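Long-range contacts in CRISPR-associated endonuclease/helicase Cas3 (Thermus thermophilus HB8, PDB 3SK9), which cuts single-stranded DNA with its metal-dependent N-terminal HD nuclease domain, the part described here, in CRISPR adaptive immunity, and carries a C-terminal helicase/ATPase domain: residues A68-L73 with E176-L181; R119-E124 with A169-L174; V202-S207 with R255-E260. One frame throughout, in Å; residues are numbered along the deposited sequence.

Interaction 1: residues A68-L73 with E176-L181; sequences AALVGL and EVFRRL
Val177 and Phe178 begin the part of helix 165-181 that lies against the end of helix 60-71, in the all-helical core of the HD domain. Helix 60-71 leads on to His74 and Asp75, which bind the divalent metal, and the Leu73 side chain is about 6 Å from that of His74. Val177 turns CG1 anti to its own backbone N (chi1 174°), and this methyl rests 3.8 Å from Ala69 O. A short beta-branched side chain suits the place, because CG1 lies close beside Gly72, which has no side chain to meet it, while Val177 CB is 4.5 Å from Leu73 CD2; Met30 of helix 26-43 packs on Val177 as well. Next comes Phe178, whose flat ring serves three neighbours at once. The CB of Ala69 stands over its face in a CH-pi contact, 4.0 Å from the ring centroid and only 7° off the ring normal. Leu73 meets the ring edge, CD1 lying in the ring plane 3.7 Å from Phe178 CE2, and Leu70 CD2 comes to the edge near CZ. Arg179 and Arg180 turn away to a salt-bridge network with Glu176. Leu181 closes the row. Its CB touches the CB of Ala69, small enough to let the two helices come near, and its CD1 lies 4.0 Å from Ala68 CB.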
ATOM      1  N   ALA A  68      -0.770   7.995   0.130  1.00 18.45           N
ATOM      2  CA  ALA A  68       0.154   7.215  -0.705  1.00 19.34           C
ATOM      3  C   ALA A  68       0.965   6.203   0.104  1.00 19.44           C
ATOM      4  O   ALA A  68       1.202   5.092  -0.341  1.00 18.63           O
ATOM      5  CB  ALA A  68       1.141   8.180  -1.499  1.00 19.01           C
ATOM      6  N   ALA A  69       1.472   6.637   1.244  1.00 17.36           N
ATOM      7  CA  ALA A  69       2.284   5.765   2.114  1.00 18.84           C
ATOM      8  C   ALA A  69       1.430   4.602   2.653  1.00 19.65           C
ATOM      9  O   ALA A  69       1.884   3.450   2.714  1.00 22.71           O
ATOM     10  CB  ALA A  69       2.804   6.571   3.284  1.00 25.06           C
ATOM     11  N   LEU A  70       0.199   4.903   3.033  1.00 19.72           N
ATOM     12  CA  LEU A  70      -0.684   3.851   3.538  1.00 19.90           C
ATOM     13  C   LEU A  70      -0.879   2.804   2.454  1.00 19.41           C
ATOM     14  O   LEU A  70      -0.854   1.602   2.695  1.00 22.82           O
ATOM     15  CB  LEU A  70      -2.061   4.439   3.876  1.00 20.25           C
ATOM     16  CG  LEU A  70      -2.373   5.016   5.240  1.00 29.89           C
ATOM     17  CD1 LEU A  70      -3.832   5.573   5.194  1.00 27.64           C
ATOM     18  CD2 LEU A  70      -2.175   3.947   6.354  1.00 27.71           C
ATOM     19  N   VAL A  71      -1.192   3.278   1.251  1.00 17.15           N
ATOM     20  CA  VAL A  71      -1.475   2.379   0.124  1.00 15.00           C
ATOM     21  C   VAL A  71      -0.220   1.539  -0.200  1.00 16.97           C
ATOM     22  O   VAL A  71      -0.309   0.377  -0.667  1.00 16.95           O
ATOM     23  CB  VAL A  71      -1.889   3.245  -1.073  1.00 22.25           C
ATOM     24  CG1 VAL A  71      -1.704   2.522  -2.375  1.00 28.90           C
ATOM     25  CG2 VAL A  71      -3.388   3.735  -0.835  1.00 24.88           C
ATOM     26  N   GLY A  72       0.936   2.127   0.025  1.00 19.72           N
ATOM     27  CA  GLY A  72       2.168   1.352  -0.168  1.00 22.85           C
ATOM     28  C   GLY A  72       2.246   0.095   0.708  1.00 22.57           C
ATOM     29  O   GLY A  72       3.076  -0.792   0.455  1.00 24.52           O
ATOM     30  N   LEU A  73       1.433   0.019   1.755  1.00 19.67           N
ATOM     31  CA  LEU A  73       1.547  -1.108   2.700  1.00 19.93           C
ATOM     32  C   LEU A  73       0.617  -2.244   2.317  1.00 20.55           C
ATOM     33  O   LEU A  73       0.528  -3.224   3.061  1.00 19.93           O
ATOM     34  CB  LEU A  73       1.223  -0.666   4.121  1.00 24.08           C
ATOM     35  CG  LEU A  73       2.025   0.567   4.590  1.00 25.76           C
ATOM     36  CD1 LEU A  73       1.422   1.045   5.870  1.00 33.79           C
ATOM     37  CD2 LEU A  73       3.485   0.216   4.745  1.00 27.94           C
ATOM     38  N   GLU A 176      10.236   2.592   6.718  1.00 21.02           N
ATOM     39  CA  GLU A 176      10.959   2.998   5.510  1.00 26.16           C
ATOM     40  C   GLU A 176      10.060   3.691   4.455  1.00 21.06           C
ATOM     41  O   GLU A 176      10.485   4.616   3.805  1.00 27.14           O
ATOM     42  CB  GLU A 176      11.668   1.793   4.911  1.00 24.65           C
ATOM     43  CG  GLU A 176      12.586   2.083   3.763  1.00 33.67           C
ATOM     44  CD  GLU A 176      13.957   2.631   4.178  1.00 36.67           C
ATOM     45  OE1 GLU A 176      14.208   2.890   5.374  1.00 35.31           O
ATOM     46  OE2 GLU A 176      14.807   2.833   3.300  1.00 44.75           O
ATOM     47  N   VAL A 177       8.870   3.157   4.241  1.00 24.90           N
ATOM     48  CA  VAL A 177       7.920   3.743   3.308  1.00 22.06           C
ATOM     49  C   VAL A 177       7.456   5.101   3.819  1.00 22.90           C
ATOM     50  O   VAL A 177       7.532   6.072   3.094  1.00 25.00           O
ATOM     51  CB  VAL A 177       6.723   2.803   3.119  1.00 23.13           C
ATOM     52  CG1 VAL A 177       5.636   3.485   2.259  1.00 25.15           C
ATOM     53  CG2 VAL A 177       7.209   1.484   2.439  1.00 25.69           C
ATOM     54  N   PHE A 178       7.004   5.184   5.074  1.00 26.84           N
ATOM     55  CA  PHE A 178       6.543   6.484   5.609  1.00 28.88           C
ATOM     56  C   PHE A 178       7.632   7.545   5.544  1.00 30.25           C
ATOM     57  O   PHE A 178       7.394   8.700   5.161  1.00 29.32           O
ATOM     58  CB  PHE A 178       6.038   6.335   7.046  1.00 27.97           C
ATOM     59  CG  PHE A 178       4.605   5.926   7.123  1.00 32.71           C
ATOM     60  CD1 PHE A 178       3.643   6.816   7.562  1.00 42.78           C
ATOM     61  CD2 PHE A 178       4.195   4.696   6.652  1.00 42.73           C
ATOM     62  CE1 PHE A 178       2.303   6.463   7.586  1.00 44.04           C
ATOM     63  CE2 PHE A 178       2.832   4.329   6.681  1.00 41.19           C
ATOM     64  CZ  PHE A 178       1.901   5.203   7.156  1.00 41.15           C
ATOM     65  N   ARG A 179       8.844   7.151   5.888  1.00 27.38           N
ATOM     66  CA  ARG A 179       9.961   8.093   5.831  1.00 31.82           C
ATOM     67  C   ARG A 179      10.294   8.552   4.402  1.00 27.16           C
ATOM     68  O   ARG A 179      10.495   9.734   4.161  1.00 30.65           O
ATOM     69  CB  ARG A 179      11.195   7.487   6.487  1.00 36.48           C
ATOM     70  CG  ARG A 179      12.394   8.446   6.506  1.00 39.88           C
ATOM     71  CD  ARG A 179      13.535   7.894   7.365  1.00 36.39           C
ATOM     72  NE  ARG A 179      13.781   6.465   7.133  1.00 45.25           N
ATOM     73  CZ  ARG A 179      13.442   5.508   8.001  1.00 52.20           C
ATOM     74  NH1 ARG A 179      12.870   5.818   9.159  1.00 57.53           N
ATOM     75  NH2 ARG A 179      13.706   4.243   7.733  1.00 57.66           N
ATOM     76  N   ARG A 180      10.352   7.615   3.461  1.00 26.82           N
ATOM     77  CA  ARG A 180      10.610   7.944   2.062  1.00 28.28           C
ATOM     78  C   ARG A 180       9.559   8.885   1.434  1.00 25.01           C
ATOM     79  O   ARG A 180       9.912   9.715   0.613  1.00 29.93           O
ATOM     80  CB  ARG A 180      10.674   6.692   1.159  1.00 35.54           C
ATOM     81  CG  ARG A 180      11.700   5.712   1.471  1.00 50.41           C
ATOM     82  CD  ARG A 180      12.977   6.165   0.905  1.00 47.66           C
ATOM     83  NE  ARG A 180      13.813   5.036   1.124  1.00 44.29           N
ATOM     84  CZ  ARG A 180      14.285   4.188   0.221  1.00 37.68           C
ATOM     85  NH1 ARG A 180      14.252   4.373  -1.103  1.00 33.93           N
ATOM     86  NH2 ARG A 180      14.908   3.163   0.732  1.00 35.87           N
ATOM     87  N   LEU A 181       8.288   8.695   1.783  1.00 26.04           N
ATOM     88  CA  LEU A 181       7.172   9.500   1.254  1.00 27.12           C
ATOM     89  C   LEU A 181       6.979  10.809   1.985  1.00 34.79           C
ATOM     90  O   LEU A 181       6.239  11.681   1.519  1.00 30.27           O
ATOM     91  CB  LEU A 181       5.847   8.738   1.373  1.00 29.00           C
ATOM     92  CG  LEU A 181       5.521   7.831   0.182  1.00 31.27           C
ATOM     93  CD1 LEU A 181       5.077   8.616  -1.043  1.00 27.95           C
ATOM     94  CD2 LEU A 181       6.700   6.919  -0.156  1.00 27.06           C
TER

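Interaction 2: residues R119-E124 with A169-L174; sequences RRLLKE and ARRWLL
Glu124 and Arg171 form the polar part of this contact, a salt bridge between the last residue of helix 110-124 and the middle of helix 165-181. The arginine comes side-on and gives two nitrogens to one oxygen. Arg171 NE lies 3.1 Å from Glu124 OE2 and is accepted by the syn lone pair of that oxygen; Arg171 NH2, 2.9 Å from Glu124 OE2, also comes from the syn side, but somewhat out of the carboxylate plane. NE makes a further, weak bond to Glu124 OE1. Both stronger bonds run close to the guanidinium plane, yet the carboxylate plane is turned 44° from it, so the grip is twisted rather than the flat two-oxygen pairing. Neither bond is straight, the better reaching 148°, probably because two N-H groups converge on one oxygen. Long, flexible residues suit a site near the surface: Arg171 is extended from CG to NE and can span the distance, while its NH1 is tied back to Lys167 O.

The apolar part lies underneath. Leu121 sends CD1 over the centre of the guanidinium face, 3.5 Å from Arg171 CZ, so that a buried methyl carries the flat group while its edge serves the carboxylate. At that edge Arg120 adds its aliphatic CD, 3.3 Å from Arg171 NH2. The like charges stay apart, Arg120 NE being 4.8 Å from Arg171 NH2, and the nearby Glu124 carboxylate probably offsets them. Deeper in, two buried apolar side chains meet, Leu121 CB and Leu174 CD1 at 4.0 Å.

The short helical segments cross at -55°, their axes 11.1 Å apart, a separation bridged by these long side chains. Leu121 also packs on Leu76, while helix 129-138 packs beside Leu122 and helix 10-16 lies against Trp172 and Leu173.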
ATOM      1  N   ARG A 119      -3.375  -3.626  11.827  1.00 20.10           N
ATOM      2  CA  ARG A 119      -4.179  -3.326  13.012  1.00 28.35           C
ATOM      3  C   ARG A 119      -3.228  -2.933  14.138  1.00 28.84           C
ATOM      4  O   ARG A 119      -3.470  -1.975  14.874  1.00 30.85           O
ATOM      5  CB  ARG A 119      -5.046  -4.521  13.450  1.00 27.58           C
ATOM      6  CG  ARG A 119      -6.324  -4.703  12.582  1.00 23.99           C
ATOM      7  CD  ARG A 119      -7.089  -5.992  12.950  1.00 29.90           C
ATOM      8  NE  ARG A 119      -7.607  -5.985  14.317  1.00 33.44           N
ATOM      9  CZ  ARG A 119      -8.863  -5.694  14.656  1.00 46.66           C
ATOM     10  NH1 ARG A 119      -9.764  -5.357  13.724  1.00 37.28           N
ATOM     11  NH2 ARG A 119      -9.227  -5.736  15.944  1.00 45.16           N
ATOM     12  N   ARG A 120      -2.137  -3.672  14.264  1.00 20.32           N
ATOM     13  CA  ARG A 120      -1.134  -3.353  15.298  1.00 19.93           C
ATOM     14  C   ARG A 120      -0.267  -2.142  14.943  1.00 19.89           C
ATOM     15  O   ARG A 120      -0.069  -1.243  15.749  1.00 23.83           O
ATOM     16  CB  ARG A 120      -0.237  -4.584  15.457  1.00 25.89           C
ATOM     17  CG  ARG A 120       0.663  -4.592  16.673  1.00 48.88           C
ATOM     18  CD  ARG A 120       0.862  -6.019  17.173  1.00 58.96           C
ATOM     19  NE  ARG A 120      -0.386  -6.646  17.610  1.00 66.50           N
ATOM     20  CZ  ARG A 120      -0.496  -7.914  18.009  1.00 70.58           C
ATOM     21  NH1 ARG A 120       0.572  -8.709  18.023  1.00 65.01           N
ATOM     22  NH2 ARG A 120      -1.675  -8.393  18.397  1.00 70.47           N
ATOM     23  N   LEU A 121       0.277  -2.145  13.731  1.00 20.96           N
ATOM     24  CA  LEU A 121       1.304  -1.220  13.344  1.00 20.38           C
ATOM     25  C   LEU A 121       0.790   0.202  13.209  1.00 22.61           C
ATOM     26  O   LEU A 121       1.506   1.147  13.554  1.00 20.77           O
ATOM     27  CB  LEU A 121       1.929  -1.660  12.017  1.00 27.19           C
ATOM     28  CG  LEU A 121       3.143  -2.576  12.172  1.00 29.07           C
ATOM     29  CD1 LEU A 121       2.943  -3.699  13.178  1.00 37.85           C
ATOM     30  CD2 LEU A 121       3.466  -3.131  10.777  1.00 29.40           C
ATOM     31  N   LEU A 122      -0.431   0.372  12.696  1.00 20.48           N
ATOM     32  CA  LEU A 122      -1.012   1.713  12.539  1.00 20.02           C
ATOM     33  C   LEU A 122      -1.364   2.310  13.932  1.00 20.98           C
ATOM     34  O   LEU A 122      -1.253   3.517  14.147  1.00 24.97           O
ATOM     35  CB  LEU A 122      -2.256   1.686  11.621  1.00 19.01           C
ATOM     36  CG  LEU A 122      -1.968   1.371  10.137  1.00 20.17           C
ATOM     37  CD1 LEU A 122      -3.303   1.328   9.366  1.00 23.73           C
ATOM     38  CD2 LEU A 122      -0.981   2.340   9.432  1.00 19.57           C
ATOM     39  N   LYS A 123      -1.744   1.468  14.880  1.00 21.36           N
ATOM     40  CA  LYS A 123      -1.964   1.970  16.209  1.00 21.00           C
ATOM     41  C   LYS A 123      -0.652   2.386  16.873  1.00 21.15           C
ATOM     42  O   LYS A 123      -0.635   3.378  17.603  1.00 22.07           O
ATOM     43  CB  LYS A 123      -2.708   0.964  17.067  1.00 21.03           C
ATOM     44  CG  LYS A 123      -4.099   0.640  16.577  1.00 21.48           C
ATOM     45  CD  LYS A 123      -4.779  -0.451  17.392  1.00 32.57           C
ATOM     46  CE  LYS A 123      -5.964  -1.018  16.527  1.00 29.68           C
ATOM     47  NZ  LYS A 123      -6.427  -2.308  16.961  1.00 27.74           N
ATOM     48  N   GLU A 124       0.437   1.644  16.647  1.00 21.63           N
ATOM     49  CA  GLU A 124       1.742   2.022  17.231  1.00 20.43           C
ATOM     50  C   GLU A 124       2.213   3.373  16.668  1.00 26.41           C
ATOM     51  O   GLU A 124       2.960   4.111  17.316  1.00 29.09           O
ATOM     52  CB  GLU A 124       2.824   0.976  16.909  1.00 22.86           C
ATOM     53  CG  GLU A 124       2.620  -0.387  17.598  1.00 22.60           C
ATOM     54  CD  GLU A 124       3.548  -1.460  16.998  1.00 34.59           C
ATOM     55  OE1 GLU A 124       4.343  -1.120  16.093  1.00 37.75           O
ATOM     56  OE2 GLU A 124       3.463  -2.622  17.423  1.00 34.10           O
ATOM     57  N   ALA A 169      11.126  -6.760  11.449  1.00 20.47           N
ATOM     58  CA  ALA A 169      11.319  -6.470  10.020  1.00 25.90           C
ATOM     59  C   ALA A 169      10.093  -5.767   9.418  1.00 24.75           C
ATOM     60  O   ALA A 169      10.222  -4.865   8.591  1.00 20.58           O
ATOM     61  CB  ALA A 169      11.608  -7.763   9.220  1.00 22.04           C
ATOM     62  N   ARG A 170       8.902  -6.192   9.821  1.00 21.62           N
ATOM     63  CA  ARG A 170       7.704  -5.574   9.259  1.00 22.49           C
ATOM     64  C   ARG A 170       7.551  -4.158   9.762  1.00 23.52           C
ATOM     65  O   ARG A 170       7.082  -3.294   9.027  1.00 21.79           O
ATOM     66  CB  ARG A 170       6.431  -6.440   9.454  1.00 29.04           C
ATOM     67  CG  ARG A 170       6.141  -6.939  10.835  1.00 44.86           C
ATOM     68  CD  ARG A 170       4.956  -7.940  10.830  1.00 33.46           C
ATOM     69  NE  ARG A 170       5.287  -9.195  10.167  1.00 26.36           N
ATOM     70  CZ  ARG A 170       5.290 -10.395  10.755  1.00 27.22           C
ATOM     71  NH1 ARG A 170       4.950 -10.539  12.038  1.00 24.87           N
ATOM     72  NH2 ARG A 170       5.631 -11.459  10.051  1.00 27.43           N
ATOM     73  N   ARG A 171       7.977  -3.878  11.001  1.00 19.92           N
ATOM     74  CA  ARG A 171       7.900  -2.493  11.460  1.00 20.65           C
ATOM     75  C   ARG A 171       8.926  -1.633  10.727  1.00 23.16           C
ATOM     76  O   ARG A 171       8.650  -0.466  10.354  1.00 19.01           O
ATOM     77  CB  ARG A 171       8.087  -2.437  12.977  1.00 19.40           C
ATOM     78  CG  ARG A 171       6.949  -3.269  13.693  1.00 29.03           C
ATOM     79  CD  ARG A 171       7.121  -3.567  15.213  1.00 47.00           C
ATOM     80  NE  ARG A 171       5.819  -3.917  15.837  1.00 39.66           N
ATOM     81  CZ  ARG A 171       5.095  -5.009  15.551  1.00 49.40           C
ATOM     82  NH1 ARG A 171       5.517  -5.911  14.647  1.00 42.83           N
ATOM     83  NH2 ARG A 171       3.927  -5.209  16.157  1.00 43.95           N
ATOM     84  N   TRP A 172      10.101  -2.226  10.481  1.00 21.91           N
ATOM     85  CA  TRP A 172      11.158  -1.559   9.690  1.00 19.73           C
ATOM     86  C   TRP A 172      10.663  -1.161   8.297  1.00 19.19           C
ATOM     87  O   TRP A 172      10.856  -0.018   7.843  1.00 19.04           O
ATOM     88  CB  TRP A 172      12.380  -2.484   9.575  1.00 22.60           C
ATOM     89  CG  TRP A 172      13.642  -1.814   8.993  1.00 22.95           C
ATOM     90  CD1 TRP A 172      14.723  -1.311   9.690  1.00 27.28           C
ATOM     91  CD2 TRP A 172      13.959  -1.662   7.607  1.00 20.14           C
ATOM     92  NE1 TRP A 172      15.660  -0.803   8.813  1.00 27.79           N
ATOM     93  CE2 TRP A 172      15.217  -1.003   7.530  1.00 24.32           C
ATOM     94  CE3 TRP A 172      13.286  -1.984   6.422  1.00 21.95           C
ATOM     95  CZ2 TRP A 172      15.817  -0.678   6.308  1.00 25.30           C
ATOM     96  CZ3 TRP A 172      13.880  -1.670   5.211  1.00 23.81           C
ATOM     97  CH2 TRP A 172      15.129  -1.006   5.167  1.00 25.26           C
ATOM     98  N   LEU A 173       9.953  -2.071   7.644  1.00 19.27           N
ATOM     99  CA  LEU A 173       9.456  -1.772   6.298  1.00 18.82           C
ATOM    100  C   LEU A 173       8.424  -0.628   6.288  1.00 22.52           C
ATOM    101  O   LEU A 173       8.461   0.275   5.440  1.00 19.53           O
ATOM    102  CB  LEU A 173       8.811  -3.029   5.707  1.00 21.84           C
ATOM    103  CG  LEU A 173       9.790  -4.085   5.206  1.00 21.09           C
ATOM    104  CD1 LEU A 173       9.087  -5.349   4.976  1.00 21.85           C
ATOM    105  CD2 LEU A 173      10.529  -3.624   3.906  1.00 20.75           C
ATOM    106  N   LEU A 174       7.468  -0.681   7.203  1.00 22.66           N
ATOM    107  CA  LEU A 174       6.517   0.438   7.317  1.00 21.84           C
ATOM    108  C   LEU A 174       7.223   1.789   7.567  1.00 24.30           C
ATOM    109  O   LEU A 174       6.893   2.801   6.972  1.00 23.83           O
ATOM    110  CB  LEU A 174       5.539   0.165   8.457  1.00 23.13           C
ATOM    111  CG  LEU A 174       4.528   1.331   8.628  1.00 26.35           C
ATOM    112  CD1 LEU A 174       3.232   0.768   9.159  1.00 27.81           C
ATOM    113  CD2 LEU A 174       5.091   2.442   9.563  1.00 27.11           C
TER

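Interaction 3: residues V202-S207 with R255-E260; sequences VMALAS and RREFGE
Ala204, within helix 196-213, faces Glu257 across 7.1 Å between their CA atoms, where the chain of segment 255-260 reverses through a type I' beta turn from Glu257 to Glu260, closed by paired backbone bonds between those two residues. Both central residues, Phe258 and Gly259, have positive phi, as this turn requires; glycine, lacking a CB, adopts its 76° without strain. The small methyl of Ala204 suits the place where turn and helix come close: its CB is 3.3 Å from Glu260 OE2 and 3.9 Å from Glu257 OE2, and it also touches the edge of the Phe258 ring. Glu260 CG lies between the backbone N and the carbonyl carbon (chi1 62°), with the chain extended beyond it. This brings OE2 against the helix without a bond to it, even at Leu205 N, while OE1 is hydrogen-bonded to Tyr52 OH.

The turn is the tip of a two-stranded antiparallel beta hairpin, 253-257 with 260-264, which forms the C-terminal end of the chain and packs on helix 196-213, the helix of this HD domain that also bears the metal ligand Asp210. Met203, a flexible unbranched chain, is bent at chi2 and chi3 so that CE reaches Phe258 CE2 at 3.8 Å. Phe258 also lies on Leu200 and Glu197, one and two turns back from Ala204. A water donates to Ala204 O and to Glu257 OE1, at 2.7 Å from the latter. The same carboxylate oxygen is gripped by Arg255, whose NE and NH2 both approach at 3.0 Å from Glu257 OE1, from the same face, 46° out of the carboxylate plane.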
ATOM      1  N   VAL A 202      -9.408   5.063   0.325  1.00 15.80           N
ATOM      2  CA  VAL A 202      -8.088   4.413   0.389  1.00 18.39           C
ATOM      3  C   VAL A 202      -8.132   2.984  -0.155  1.00 18.78           C
ATOM      4  O   VAL A 202      -7.182   2.513  -0.830  1.00 17.05           O
ATOM      5  CB  VAL A 202      -7.555   4.430   1.838  1.00 19.76           C
ATOM      6  CG1 VAL A 202      -6.358   3.450   2.019  1.00 21.64           C
ATOM      7  CG2 VAL A 202      -7.191   5.894   2.252  1.00 19.30           C
ATOM      8  N   MET A 203      -9.213   2.266   0.174  1.00 17.82           N
ATOM      9  CA  MET A 203      -9.407   0.915  -0.344  1.00 19.41           C
ATOM     10  C   MET A 203      -9.300   0.852  -1.864  1.00 16.97           C
ATOM     11  O   MET A 203      -8.544   0.042  -2.399  1.00 17.62           O
ATOM     12  CB  MET A 203     -10.788   0.400   0.094  1.00 16.38           C
ATOM     13  CG  MET A 203     -11.056  -1.067  -0.238  1.00 22.08           C
ATOM     14  SD  MET A 203     -11.573  -1.339  -1.953  1.00 25.17           S
ATOM     15  CE  MET A 203     -13.127  -0.438  -1.960  1.00 23.45           C
ATOM     16  N   ALA A 204     -10.105   1.686  -2.541  1.00 15.46           N
ATOM     17  CA  ALA A 204     -10.151   1.663  -4.012  1.00 18.00           C
ATOM     18  C   ALA A 204      -8.784   2.104  -4.572  1.00 17.52           C
ATOM     19  O   ALA A 204      -8.300   1.570  -5.583  1.00 17.06           O
ATOM     20  CB  ALA A 204     -11.281   2.598  -4.501  1.00 16.81           C
ATOM     21  N   LEU A 205      -8.170   3.095  -3.924  1.00 14.55           N
ATOM     22  CA  LEU A 205      -6.882   3.605  -4.428  1.00 17.73           C
ATOM     23  C   LEU A 205      -5.840   2.503  -4.333  1.00 21.50           C
ATOM     24  O   LEU A 205      -5.048   2.315  -5.259  1.00 17.82           O
ATOM     25  CB  LEU A 205      -6.428   4.820  -3.613  1.00 15.11           C
ATOM     26  CG  LEU A 205      -5.077   5.444  -4.028  1.00 14.93           C
ATOM     27  CD1 LEU A 205      -5.137   5.977  -5.442  1.00 19.17           C
ATOM     28  CD2 LEU A 205      -4.713   6.588  -2.991  1.00 15.83           C
ATOM     29  N   ALA A 206      -5.832   1.773  -3.213  1.00 16.50           N
ATOM     30  CA  ALA A 206      -4.827   0.715  -3.015  1.00 18.10           C
ATOM     31  C   ALA A 206      -5.036  -0.431  -4.005  1.00 21.93           C
ATOM     32  O   ALA A 206      -4.056  -0.940  -4.559  1.00 18.69           O
ATOM     33  CB  ALA A 206      -4.818   0.201  -1.587  1.00 19.18           C
ATOM     34  N   SER A 207      -6.298  -0.789  -4.270  1.00 19.74           N
ATOM     35  CA  SER A 207      -6.607  -1.799  -5.270  1.00 18.47           C
ATOM     36  C   SER A 207      -6.036  -1.443  -6.679  1.00 22.56           C
ATOM     37  O   SER A 207      -5.335  -2.243  -7.355  1.00 20.02           O
ATOM     38  CB  SER A 207      -8.106  -2.012  -5.346  1.00 24.84           C
ATOM     39  OG  SER A 207      -8.422  -2.803  -6.448  1.00 26.92           O
ATOM     40  N   ARG A 255     -14.181   4.612 -14.134  1.00 23.49           N
ATOM     41  CA  ARG A 255     -14.811   3.983 -12.975  1.00 23.48           C
ATOM     42  C   ARG A 255     -14.896   5.053 -11.933  1.00 22.03           C
ATOM     43  O   ARG A 255     -13.874   5.624 -11.565  1.00 26.16           O
ATOM     44  CB  ARG A 255     -13.918   2.911 -12.345  1.00 30.58           C
ATOM     45  CG  ARG A 255     -13.757   1.682 -13.093  1.00 39.36           C
ATOM     46  CD  ARG A 255     -12.658   0.811 -12.473  1.00 33.08           C
ATOM     47  NE  ARG A 255     -12.898   0.305 -11.106  1.00 27.36           N
ATOM     48  CZ  ARG A 255     -12.677  -0.967 -10.742  1.00 29.43           C
ATOM     49  NH1 ARG A 255     -12.325  -1.854 -11.657  1.00 28.20           N
ATOM     50  NH2 ARG A 255     -12.828  -1.377  -9.492  1.00 24.33           N
ATOM     51  N   ARG A 256     -16.092   5.341 -11.448  1.00 21.74           N
ATOM     52  CA  ARG A 256     -16.210   6.330 -10.378  1.00 19.98           C
ATOM     53  C   ARG A 256     -16.462   5.579  -9.082  1.00 22.67           C
ATOM     54  O   ARG A 256     -17.444   4.855  -8.999  1.00 26.66           O
ATOM     55  CB  ARG A 256     -17.364   7.295 -10.711  1.00 25.57           C
ATOM     56  CG  ARG A 256     -18.060   7.943  -9.502  1.00 52.64           C
ATOM     57  CD  ARG A 256     -17.463   9.298  -9.138  1.00 68.12           C
ATOM     58  NE  ARG A 256     -17.717  10.310 -10.162  1.00 80.13           N
ATOM     59  CZ  ARG A 256     -17.331  11.587 -10.083  1.00 80.69           C
ATOM     60  NH1 ARG A 256     -16.670  12.035  -9.018  1.00 76.59           N
ATOM     61  NH2 ARG A 256     -17.608  12.421 -11.076  1.00 77.27           N
ATOM     62  N   GLU A 257     -15.628   5.772  -8.058  1.00 18.57           N
ATOM     63  CA  GLU A 257     -15.780   5.040  -6.782  1.00 23.73           C
ATOM     64  C   GLU A 257     -15.576   6.036  -5.641  1.00 25.32           C
ATOM     65  O   GLU A 257     -14.509   6.650  -5.558  1.00 21.50           O
ATOM     66  CB  GLU A 257     -14.702   3.911  -6.666  1.00 28.34           C
ATOM     67  CG  GLU A 257     -14.822   2.804  -7.736  1.00 36.96           C
ATOM     68  CD  GLU A 257     -13.873   1.607  -7.505  1.00 45.02           C
ATOM     69  OE1 GLU A 257     -12.939   1.421  -8.323  1.00 43.29           O
ATOM     70  OE2 GLU A 257     -14.071   0.850  -6.522  1.00 42.49           O
ATOM     71  N   PHE A 258     -16.572   6.227  -4.777  1.00 19.33           N
ATOM     72  CA  PHE A 258     -16.348   7.027  -3.551  1.00 18.93           C
ATOM     73  C   PHE A 258     -15.719   8.385  -3.836  1.00 20.82           C
ATOM     74  O   PHE A 258     -14.884   8.896  -3.057  1.00 21.21           O
ATOM     75  CB  PHE A 258     -15.493   6.252  -2.557  1.00 18.07           C
ATOM     76  CG  PHE A 258     -15.859   4.788  -2.502  1.00 19.20           C
ATOM     77  CD1 PHE A 258     -17.085   4.396  -1.965  1.00 24.07           C
ATOM     78  CD2 PHE A 258     -14.993   3.812  -3.009  1.00 18.32           C
ATOM     79  CE1 PHE A 258     -17.439   3.043  -1.927  1.00 22.12           C
ATOM     80  CE2 PHE A 258     -15.330   2.462  -2.998  1.00 21.64           C
ATOM     81  CZ  PHE A 258     -16.544   2.068  -2.457  1.00 23.20           C
ATOM     82  N   GLY A 259     -16.200   9.036  -4.884  1.00 23.03           N
ATOM     83  CA  GLY A 259     -15.723  10.379  -5.179  1.00 18.62           C
ATOM     84  C   GLY A 259     -14.342  10.506  -5.800  1.00 22.89           C
ATOM     85  O   GLY A 259     -13.789  11.627  -5.830  1.00 24.17           O
ATOM     86  N   GLU A 260     -13.784   9.407  -6.308  1.00 19.24           N
ATOM     87  CA  GLU A 260     -12.511   9.446  -7.060  1.00 18.71           C
ATOM     88  C   GLU A 260     -12.685   8.632  -8.333  1.00 20.40           C
ATOM     89  O   GLU A 260     -13.703   7.911  -8.506  1.00 21.35           O
ATOM     90  CB  GLU A 260     -11.317   8.917  -6.221  1.00 21.37           C
ATOM     91  CG  GLU A 260     -11.451   7.443  -5.800  1.00 16.88           C
ATOM     92  CD  GLU A 260     -10.521   7.035  -4.634  1.00 26.02           C
ATOM     93  OE1 GLU A 260      -9.738   7.865  -4.144  1.00 23.14           O
ATOM     94  OE2 GLU A 260     -10.534   5.849  -4.202  1.00 20.39           O
TER
HETATM   95  O   HOH W   1     -10.393   0.574  -7.743  1.00 27.01           O

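Overall arrangement
From the N terminus, helix 60-71 supplies the first half of interaction 1; its partner lies on helix 165-181, closing a loop of 102 residues. Interaction 2 is nested inside that loop and closes a shorter one of 44 residues, joining helix 110-124 to an earlier part of the same helix 165-181. The two touch, Leu70 against Leu122 and Leu73 against Leu174, so helices 60-71, 110-124 and 165-181 share one packed core. Interaction 3 follows in series, closing a loop of 47 residues and folding the C-terminal hairpin onto helix 196-213. It meets interaction 1 through Val71, which packs on Leu205 and Ala206, but does not touch interaction 2, on the opposite side of the chain's centre.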